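Local coordinates for nucleocapsid (PDB 4AKL), which probably packages the viral genome, binding single- and double-stranded RNA, and also appears to cut double-stranded DNA without sequence specificity, at residues E108-L113 against S310-Y315; E322-V327 against V390-I395; S61-A66 against E435-G440. All coordinates share one frame; numbering follows the deposited sequence. Where two conformers were deposited one is given.

Contact 1: E108-L113 against S310-Y315. Unlike the reference sequence in segment 108-113: Ile111 (reference Thr).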
loop_
_atom_site.group_PDB
_atom_site.type_symbol
_atom_site.label_atom_id
_atom_site.label_comp_id
_atom_site.label_asym_id
_atom_site.label_seq_id
_atom_site.Cartn_x
_atom_site.Cartn_y
_atom_site.Cartn_z
ATOM N N GLU A 108 -16.976 -0.140 8.284
ATOM C CA GLU A 108 -18.450 -0.167 8.312
ATOM C C GLU A 108 -19.080 0.149 6.929
ATOM O O GLU A 108 -20.297 0.022 6.730
ATOM C CB GLU A 108 -18.994 0.778 9.410
ATOM C CG GLU A 108 -18.831 0.179 10.803
ATOM C CD GLU A 108 -19.504 1.009 11.919
ATOM O OE1 GLU A 108 -20.072 2.108 11.667
ATOM O OE2 GLU A 108 -19.457 0.532 13.080
ATOM N N SER A 109 -18.241 0.551 5.984
ATOM C CA SER A 109 -18.666 0.821 4.608
ATOM C C SER A 109 -18.126 -0.225 3.649
ATOM O O SER A 109 -18.190 0.000 2.466
ATOM C CB SER A 109 -18.185 2.215 4.176
ATOM O OG SER A 109 -18.964 3.166 4.857
ATOM N N TYR A 110 -17.624 -1.359 4.172
ATOM C CA TYR A 110 -17.017 -2.395 3.348
ATOM C C TYR A 110 -17.934 -2.759 2.164
ATOM O O TYR A 110 -17.458 -2.878 1.062
ATOM C CB TYR A 110 -16.627 -3.663 4.132
ATOM C CG TYR A 110 -15.735 -4.535 3.276
ATOM C CD1 TYR A 110 -14.349 -4.355 3.264
ATOM C CD2 TYR A 110 -16.291 -5.516 2.412
ATOM C CE1 TYR A 110 -13.518 -5.154 2.433
ATOM C CE2 TYR A 110 -15.503 -6.276 1.599
ATOM C CZ TYR A 110 -14.109 -6.103 1.609
ATOM O OH TYR A 110 -13.341 -6.876 0.805
ATOM N N ILE A 111 -19.220 -2.913 2.408
ATOM C CA ILE A 111 -20.162 -3.335 1.391
ATOM C C ILE A 111 -20.139 -2.332 0.193
ATOM O O ILE A 111 -20.155 -2.731 -0.970
ATOM C CB ILE A 111 -21.557 -3.520 2.052
ATOM C CG1 ILE A 111 -21.523 -4.752 3.000
ATOM C CG2 ILE A 111 -22.635 -3.685 1.046
ATOM C CD1 ILE A 111 -22.824 -4.812 3.992
ATOM N N GLU A 112 -20.112 -1.025 0.497
ATOM C CA GLU A 112 -20.043 0.006 -0.520
ATOM C C GLU A 112 -18.713 0.023 -1.233
ATOM O O GLU A 112 -18.664 0.312 -2.440
ATOM C CB GLU A 112 -20.313 1.380 0.097
ATOM C CG GLU A 112 -20.357 2.483 -0.884
ATOM C CD GLU A 112 -20.847 3.802 -0.279
ATOM O OE1 GLU A 112 -20.596 4.081 0.914
ATOM O OE2 GLU A 112 -21.467 4.538 -1.006
ATOM N N LEU A 113 -17.640 -0.268 -0.517
ATOM C CA LEU A 113 -16.292 -0.214 -1.101
ATOM C C LEU A 113 -16.009 -1.391 -2.060
ATOM O O LEU A 113 -15.111 -1.338 -2.895
ATOM C CB LEU A 113 -15.206 -0.068 0.019
ATOM C CG LEU A 113 -15.152 1.251 0.845
ATOM C CD1 LEU A 113 -14.047 1.143 1.975
ATOM C CD2 LEU A 113 -14.906 2.491 -0.011
ATOM N N SER A 310 -3.800 -7.769 4.922
ATOM C CA SER A 310 -3.961 -9.192 5.110
ATOM C C SER A 310 -4.577 -9.590 6.473
ATOM O O SER A 310 -5.397 -10.526 6.528
ATOM C CB SER A 310 -2.649 -9.949 4.808
ATOM O OG SER A 310 -2.377 -9.882 3.364
ATOM N N TYR A 311 -4.196 -8.876 7.541
ATOM C CA TYR A 311 -4.723 -9.138 8.873
ATOM C C TYR A 311 -6.189 -8.650 8.983
ATOM O O TYR A 311 -7.027 -9.294 9.666
ATOM C CB TYR A 311 -3.822 -8.520 9.962
ATOM C CG TYR A 311 -2.853 -9.532 10.519
ATOM C CD1 TYR A 311 -3.248 -10.415 11.485
ATOM C CD2 TYR A 311 -1.555 -9.634 10.043
ATOM C CE1 TYR A 311 -2.368 -11.373 12.002
ATOM C CE2 TYR A 311 -0.675 -10.579 10.539
ATOM C CZ TYR A 311 -1.087 -11.445 11.513
ATOM O OH TYR A 311 -0.226 -12.381 11.962
ATOM N N TYR A 312 -6.503 -7.546 8.307
ATOM C CA TYR A 312 -7.855 -7.070 8.253
ATOM C C TYR A 312 -8.779 -8.157 7.650
ATOM O O TYR A 312 -9.900 -8.375 8.136
ATOM C CB TYR A 312 -7.928 -5.791 7.446
ATOM C CG TYR A 312 -9.314 -5.301 7.257
ATOM C CD1 TYR A 312 -10.083 -4.911 8.348
ATOM C CD2 TYR A 312 -9.882 -5.225 5.987
ATOM C CE1 TYR A 312 -11.399 -4.452 8.188
ATOM C CE2 TYR A 312 -11.226 -4.762 5.814
ATOM C CZ TYR A 312 -11.961 -4.381 6.903
ATOM O OH TYR A 312 -13.272 -3.936 6.747
ATOM N N TRP A 313 -8.304 -8.845 6.603
ATOM C CA TRP A 313 -9.128 -9.855 5.932
ATOM C C TRP A 313 -9.303 -11.060 6.817
ATOM O O TRP A 313 -10.397 -11.623 6.865
ATOM C CB TRP A 313 -8.579 -10.219 4.530
ATOM C CG TRP A 313 -8.639 -9.031 3.573
ATOM C CD1 TRP A 313 -9.645 -8.073 3.497
ATOM C CD2 TRP A 313 -7.666 -8.655 2.618
ATOM N NE1 TRP A 313 -9.353 -7.152 2.532
ATOM C CE2 TRP A 313 -8.138 -7.483 1.972
ATOM C CE3 TRP A 313 -6.444 -9.205 2.221
ATOM C CZ2 TRP A 313 -7.439 -6.863 0.975
ATOM C CZ3 TRP A 313 -5.743 -8.583 1.236
ATOM C CH2 TRP A 313 -6.236 -7.416 0.613
ATOM N N LEU A 314 -8.249 -11.454 7.520
ATOM C CA LEU A 314 -8.400 -12.477 8.535
ATOM C C LEU A 314 -9.463 -12.092 9.563
ATOM O O LEU A 314 -10.373 -12.879 9.848
ATOM C CB LEU A 314 -7.120 -12.702 9.270
ATOM C CG LEU A 314 -5.909 -13.280 8.597
ATOM C CD1 LEU A 314 -4.847 -13.490 9.701
ATOM C CD2 LEU A 314 -6.228 -14.601 7.840
ATOM N N TYR A 315 -9.368 -10.873 10.086
ATOM C CA TYR A 315 -10.358 -10.383 11.044
ATOM C C TYR A 315 -11.770 -10.451 10.441
ATOM O O TYR A 315 -12.650 -11.070 11.025
ATOM C CB TYR A 315 -9.958 -8.992 11.551
ATOM C CG TYR A 315 -11.058 -8.223 12.111
ATOM C CD1 TYR A 315 -11.505 -8.447 13.430
ATOM C CD2 TYR A 315 -11.677 -7.262 11.368
ATOM C CE1 TYR A 315 -12.573 -7.674 13.963
ATOM C CE2 TYR A 315 -12.741 -6.509 11.896
ATOM C CZ TYR A 315 -13.171 -6.725 13.184
ATOM O OH TYR A 315 -14.229 -5.955 13.672
#

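Contact 2: E322-V327 against V390-I395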
loop_
_atom_site.group_PDB
_atom_site.type_symbol
_atom_site.label_atom_id
_atom_site.label_comp_id
_atom_site.label_asym_id
_atom_site.label_seq_id
_atom_site.Cartn_x
_atom_site.Cartn_y
_atom_site.Cartn_z
ATOM N N GLU A 322 -6.641 -19.931 16.666
ATOM C CA GLU A 322 -6.751 -21.390 16.582
ATOM C C GLU A 322 -7.056 -21.913 15.168
ATOM O O GLU A 322 -6.603 -22.971 14.831
ATOM C CB GLU A 322 -7.737 -21.943 17.641
ATOM C CG GLU A 322 -7.211 -21.804 19.101
ATOM C CD GLU A 322 -7.217 -20.340 19.599
ATOM O OE1 GLU A 322 -8.115 -19.538 19.180
ATOM O OE2 GLU A 322 -6.314 -19.971 20.385
ATOM N N THR A 323 -7.806 -21.185 14.353
ATOM C CA THR A 323 -8.061 -21.618 12.970
ATOM C C THR A 323 -7.051 -21.066 11.975
ATOM O O THR A 323 -7.033 -21.495 10.809
ATOM C CB THR A 323 -9.465 -21.214 12.515
ATOM O OG1 THR A 323 -9.630 -19.812 12.671
ATOM C CG2 THR A 323 -10.524 -21.933 13.368
ATOM N N PHE A 324 -6.196 -20.130 12.416
ATOM C CA PHE A 324 -5.205 -19.509 11.491
ATOM C C PHE A 324 -4.340 -20.501 10.745
ATOM O O PHE A 324 -4.109 -20.315 9.564
ATOM C CB PHE A 324 -4.302 -18.506 12.230
ATOM C CG PHE A 324 -3.166 -18.019 11.404
ATOM C CD1 PHE A 324 -3.346 -16.990 10.489
ATOM C CD2 PHE A 324 -1.923 -18.606 11.500
ATOM C CE1 PHE A 324 -2.285 -16.553 9.701
ATOM C CE2 PHE A 324 -0.868 -18.160 10.715
ATOM C CZ PHE A 324 -1.052 -17.155 9.844
ATOM N N PRO A 325 -3.868 -21.583 11.418
ATOM C CA PRO A 325 -2.998 -22.509 10.690
ATOM C C PRO A 325 -3.620 -23.156 9.421
ATOM O O PRO A 325 -2.883 -23.511 8.485
ATOM C CB PRO A 325 -2.684 -23.583 11.736
ATOM C CG PRO A 325 -2.911 -22.882 13.054
ATOM C CD PRO A 325 -4.097 -22.048 12.793
ATOM N N THR A 326 -4.939 -23.274 9.392
ATOM C CA THR A 326 -5.680 -23.740 8.183
ATOM C C THR A 326 -5.717 -22.681 7.053
ATOM O O THR A 326 -5.765 -23.026 5.818
ATOM C CB THR A 326 -7.109 -24.199 8.561
ATOM O OG1 THR A 326 -7.921 -23.062 8.845
ATOM C CG2 THR A 326 -7.089 -25.145 9.802
ATOM N N VAL A 327 -5.695 -21.385 7.424
ATOM C CA VAL A 327 -5.615 -20.338 6.394
ATOM C C VAL A 327 -4.233 -20.420 5.756
ATOM O O VAL A 327 -4.070 -20.399 4.545
ATOM C CB VAL A 327 -5.827 -18.919 6.959
ATOM C CG1 VAL A 327 -5.666 -17.901 5.870
ATOM C CG2 VAL A 327 -7.217 -18.788 7.611
ATOM N N VAL A 390 1.711 -14.172 0.547
ATOM C CA VAL A 390 3.081 -13.855 0.945
ATOM C C VAL A 390 3.219 -13.700 2.477
ATOM O O VAL A 390 4.241 -14.045 3.044
ATOM C CB VAL A 390 3.669 -12.624 0.187
ATOM C CG1 VAL A 390 3.001 -11.330 0.631
ATOM C CG2 VAL A 390 5.150 -12.561 0.379
ATOM N N CYS A 391 2.177 -13.225 3.161
ATOM C CA CYS A 391 2.269 -13.110 4.624
ATOM C C CYS A 391 2.183 -14.412 5.424
ATOM O O CYS A 391 2.889 -14.600 6.428
ATOM C CB CYS A 391 1.154 -12.201 5.106
ATOM S SG CYS A 391 1.118 -10.532 4.523
ATOM N N PHE A 392 1.260 -15.301 4.988
ATOM C CA PHE A 392 0.847 -16.491 5.762
ATOM C C PHE A 392 1.013 -17.820 5.034
ATOM O O PHE A 392 0.790 -18.879 5.645
ATOM C CB PHE A 392 -0.632 -16.409 6.131
ATOM C CG PHE A 392 -1.086 -15.062 6.652
ATOM C CD1 PHE A 392 -0.405 -14.412 7.661
ATOM C CD2 PHE A 392 -2.227 -14.474 6.160
ATOM C CE1 PHE A 392 -0.851 -13.198 8.125
ATOM C CE2 PHE A 392 -2.659 -13.250 6.625
ATOM C CZ PHE A 392 -1.980 -12.637 7.593
ATOM N N GLY A 393 1.395 -17.774 3.759
ATOM C CA GLY A 393 1.430 -18.960 2.930
ATOM C C GLY A 393 2.717 -19.474 2.350
ATOM O O GLY A 393 2.677 -20.478 1.683
ATOM N N THR A 394 3.847 -18.812 2.591
ATOM C CA THR A 394 5.134 -19.326 2.113
ATOM C C THR A 394 5.657 -20.354 3.076
ATOM O O THR A 394 6.493 -21.202 2.708
ATOM C CB THR A 394 6.164 -18.230 1.939
ATOM O OG1 THR A 394 6.554 -17.705 3.228
ATOM C CG2 THR A 394 5.631 -17.104 1.021
ATOM N N ILE A 395 5.186 -20.275 4.312
ATOM C CA ILE A 395 5.469 -21.258 5.364
ATOM C C ILE A 395 4.128 -21.738 5.954
ATOM O O ILE A 395 3.381 -20.928 6.481
ATOM C CB ILE A 395 6.286 -20.625 6.511
ATOM C CG1 ILE A 395 7.616 -19.972 6.034
ATOM C CG2 ILE A 395 6.585 -21.636 7.512
ATOM C CD1 ILE A 395 8.357 -19.133 7.128
#

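Contact 3: S61-A66 against E435-G440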
loop_
_atom_site.group_PDB
_atom_site.type_symbol
_atom_site.label_atom_id
_atom_site.label_comp_id
_atom_site.label_asym_id
_atom_site.label_seq_id
_atom_site.Cartn_x
_atom_site.Cartn_y
_atom_site.Cartn_z
ATOM N N SER A 61 -2.617 -20.315 -17.476
ATOM C CA SER A 61 -1.848 -21.387 -16.895
ATOM C C SER A 61 -0.316 -21.187 -17.076
ATOM O O SER A 61 0.465 -21.390 -16.124
ATOM C CB SER A 61 -2.314 -22.709 -17.519
ATOM O OG SER A 61 -1.499 -23.795 -17.113
ATOM N N ILE A 62 0.094 -20.786 -18.288
ATOM C CA ILE A 62 1.514 -20.511 -18.574
ATOM C C ILE A 62 2.011 -19.367 -17.671
ATOM O O ILE A 62 3.063 -19.469 -17.000
ATOM C CB ILE A 62 1.760 -20.172 -20.054
ATOM C CG1 ILE A 62 1.461 -21.398 -20.941
ATOM C CG2 ILE A 62 3.202 -19.706 -20.260
ATOM C CD1 ILE A 62 1.044 -21.065 -22.440
ATOM N N TYR A 63 1.229 -18.298 -17.634
ATOM C CA TYR A 63 1.592 -17.127 -16.826
ATOM C C TYR A 63 1.617 -17.463 -15.339
ATOM O O TYR A 63 2.515 -17.003 -14.624
ATOM C CB TYR A 63 0.680 -15.942 -17.060
ATOM C CG TYR A 63 1.024 -14.833 -16.124
ATOM C CD1 TYR A 63 2.109 -13.983 -16.366
ATOM C CD2 TYR A 63 0.284 -14.633 -14.969
ATOM C CE1 TYR A 63 2.431 -12.950 -15.451
ATOM C CE2 TYR A 63 0.593 -13.621 -14.076
ATOM C CZ TYR A 63 1.662 -12.780 -14.313
ATOM O OH TYR A 63 1.922 -11.780 -13.393
ATOM N N ALA A 64 0.633 -18.241 -14.878
ATOM C CA ALA A 64 0.578 -18.608 -13.469
ATOM C C ALA A 64 1.760 -19.514 -13.125
ATOM O O ALA A 64 2.290 -19.393 -12.055
ATOM C CB ALA A 64 -0.784 -19.254 -13.095
ATOM N N SER A 65 2.187 -20.385 -14.032
ATOM C CA SER A 65 3.357 -21.259 -13.788
ATOM C C SER A 65 4.645 -20.458 -13.721
ATOM O O SER A 65 5.515 -20.756 -12.890
ATOM C CB SER A 65 3.552 -22.323 -14.883
ATOM O OG SER A 65 2.498 -23.223 -14.939
ATOM N N ALA A 66 4.778 -19.473 -14.602
ATOM C CA ALA A 66 5.939 -18.578 -14.587
ATOM C C ALA A 66 6.055 -17.847 -13.240
ATOM O O ALA A 66 7.104 -17.743 -12.693
ATOM C CB ALA A 66 5.863 -17.546 -15.717
ATOM N N GLU A 435 7.240 -9.356 -19.901
ATOM C CA GLU A 435 7.382 -9.800 -21.271
ATOM C C GLU A 435 6.460 -10.978 -21.497
ATOM O O GLU A 435 5.761 -11.054 -22.504
ATOM C CB GLU A 435 8.849 -10.100 -21.610
ATOM C CG GLU A 435 9.729 -8.783 -21.637
ATOM C CD GLU A 435 11.249 -9.026 -21.668
ATOM O OE1 GLU A 435 11.736 -10.065 -21.138
ATOM O OE2 GLU A 435 11.971 -8.169 -22.228
ATOM N N ILE A 436 6.419 -11.881 -20.527
ATOM C CA ILE A 436 5.513 -13.024 -20.596
ATOM C C ILE A 436 4.034 -12.573 -20.644
ATOM O O ILE A 436 3.264 -13.072 -21.515
ATOM C CB ILE A 436 5.764 -14.004 -19.454
ATOM C CG1 ILE A 436 7.126 -14.660 -19.601
ATOM C CG2 ILE A 436 4.700 -15.100 -19.406
ATOM C CD1 ILE A 436 7.564 -15.348 -18.349
ATOM N N GLN A 437 3.621 -11.660 -19.755
ATOM C CA GLN A 437 2.231 -11.121 -19.789
ATOM C C GLN A 437 1.951 -10.504 -21.152
ATOM O O GLN A 437 0.832 -10.682 -21.719
ATOM C CB GLN A 437 1.902 -10.017 -18.742
ATOM C CG GLN A 437 2.221 -10.291 -17.265
ATOM C CD GLN A 437 1.808 -9.143 -16.268
ATOM O OE1 GLN A 437 2.455 -8.909 -15.165
ATOM N NE2 GLN A 437 0.708 -8.458 -16.627
ATOM N N LYS A 438 2.928 -9.778 -21.672
ATOM C CA LYS A 438 2.758 -9.041 -22.902
ATOM C C LYS A 438 2.600 -9.938 -24.127
ATOM O O LYS A 438 1.849 -9.597 -25.043
ATOM C CB LYS A 438 3.958 -8.107 -23.102
ATOM C CG LYS A 438 3.786 -7.113 -24.194
ATOM C CD LYS A 438 4.795 -5.906 -24.070
ATOM C CE LYS A 438 6.052 -6.003 -24.910
ATOM N NZ LYS A 438 6.142 -4.892 -25.948
ATOM N N THR A 439 3.322 -11.058 -24.146
ATOM C CA THR A 439 3.256 -12.032 -25.234
ATOM C C THR A 439 1.839 -12.586 -25.386
ATOM O O THR A 439 1.331 -12.728 -26.500
ATOM C CB THR A 439 4.222 -13.210 -24.977
ATOM O OG1 THR A 439 5.550 -12.728 -24.896
ATOM C CG2 THR A 439 4.153 -14.217 -26.057
ATOM N N GLY A 440 1.213 -12.874 -24.267
ATOM C CA GLY A 440 -0.072 -13.527 -24.245
ATOM C C GLY A 440 -1.324 -12.674 -24.162
ATOM O O GLY A 440 -2.410 -13.176 -24.474
#

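Contact 1: E108-L113 against S310-Y315
In the mainly helical globular part of this nairovirus nucleocapsid, Tyr110 of the short helix 110-113 reaches across to Tyr312 and Trp313 of helix 306-316. The two backbones stay well apart, with 11.2 Å between the CA atoms of Tyr110 and Trp313, the nearest such pair, and long aromatic side chains bridge the gap. Tyr110 CD1 lies 3.7 Å from Tyr312 OH, approaching the Tyr312 ring at its edge and near its plane. The adjoining carbons continue the contact, Tyr110 CE1 standing 4.1 Å from Tyr312 CE2. The two side chains cross obliquely and there is no ring-on-ring stack; what touches is one flank of Tyr110 and the phenol end of Tyr312. Both side chains extend from their helices with CG anti to the backbone N (chi1 -167° for Tyr110, 175° for Tyr312), which sends each ring out toward the opposing segment. The contact ties the chain just after helix 104-107 to a helix some two hundred residues further on, so the globular body is built from sequence lying on either side of a long intervening region. Trp313 joins more loosely: its NE1 is 4.4 Å from Tyr110 OH, and each of these polar atoms is engaged elsewhere. Tyr110 OH is hydrogen-bonded to Leu362 O and Leu380 N, while Trp313 NE1 donates to Ala378 O. Two bonds on the Tyr110 hydroxyl should fix the far end of its ring. Tyr312 is held in a similar way, through a hydrogen bond from its hydroxyl to Asp107 OD1 and an edge-to-face contact with the ring of Trp106. At the base of the short helix, Leu113 N bonds to Ser109 O at 3.0 Å, closing the turn that carries Tyr110.

Contact 2: E322-V327 against V390-I395
Phe324, early in helix 324-336, looks across at Phe392, near the end of helix 385-392, with 8.9 Å between Phe324 CA and Phe392 CA. The two rings carry the contact. Phe324 drives an edge into one face of Phe392, its CE1 coming to 3.5 Å from Phe392 CD1 and lying offset toward the rim of that ring. Centroids are 5.1 Å apart and the planes stand at 88°, an offset edge-to-face pair. CZ of Phe324 adds a second point of contact, 3.8 Å from Phe392 CB. On the Phe392 side, CG is anti to the carbonyl carbon (chi1 -45°), which turns one ring face to Phe324 and lays the opposite face against Cys391 CB; the ring is thus sandwiched. The backbone next to Phe324 is tied down as well: Thr323 O accepts from both Thr326 N and Thr326 OG1, the hydroxyl at 2.7 Å and in the carbonyl plane. Nearby, Phe392 O takes a hydrogen bond from Ser328 OG, a further link between the two helices. This is a T-shaped aromatic pair in a buried helical core, joining the first turn of one helix to the last turn of another.

Contact 3: S61-A66 against E435-G440
Tyr63 and Ile436 meet at a slant: the tyrosine offers its ring edge, with CD1 4.1 Å from Ile436 CG2 and the methyl close to the ring plane. Gln437 approaches the same ring obliquely, its chain running extended past Tyr63 toward the phenol end. Its amide plane is turned 72° from the ring. Gln437 is modelled in two conformers, and in this one its CG sits only 3.2 Å from Tyr63 CE1, so that close approach is doubtful. In the conformer given, OE1 is hydrogen-bonded with Ser451 OG. With CG anti to the backbone N (chi1 175°), Tyr63 swings its ring out to this pair of residues. Ile436 also touches Ala66, one turn along from Tyr63: its CD1 is 3.8 Å from Ala66 CB, while Phe46 of helix 45-52 packs against both Ala66 and Ile436. Further along, Gly440 O accepts a hydrogen bond from Lys59 NZ, tying the end of helix 425-440 to helix 56-71. The segments run 179° to each other with axes 10.1 Å apart, and Tyr63 CA and Gln437 CA, 6.7 Å apart, mark the register. Such a geometry belongs to a pair of antiparallel helices packed side by side, here from early and late parts of the chain.

In the fold
Contacts 1 and 2 lie next to each other, with centres about 18 Å apart, and they touch: Tyr311, Leu314 and Ser310 of helix 306-316 pack on Phe392. That helix carries one side of contact 1 and packs on Phe392 of contact 2; helix 324-336 follows it in the chain. Contact 1 is complete before contact 2 begins, whereas contact 3 joins helices 56-71 and 425-440 and so brackets both in sequence. In space it stands apart, its centre about 31 Å from contact 1 and about 27 Å from contact 2, with no atoms meeting. Contact 3 brings an early and a late helix of the chain together, while contacts 1 and 2 join parts in between.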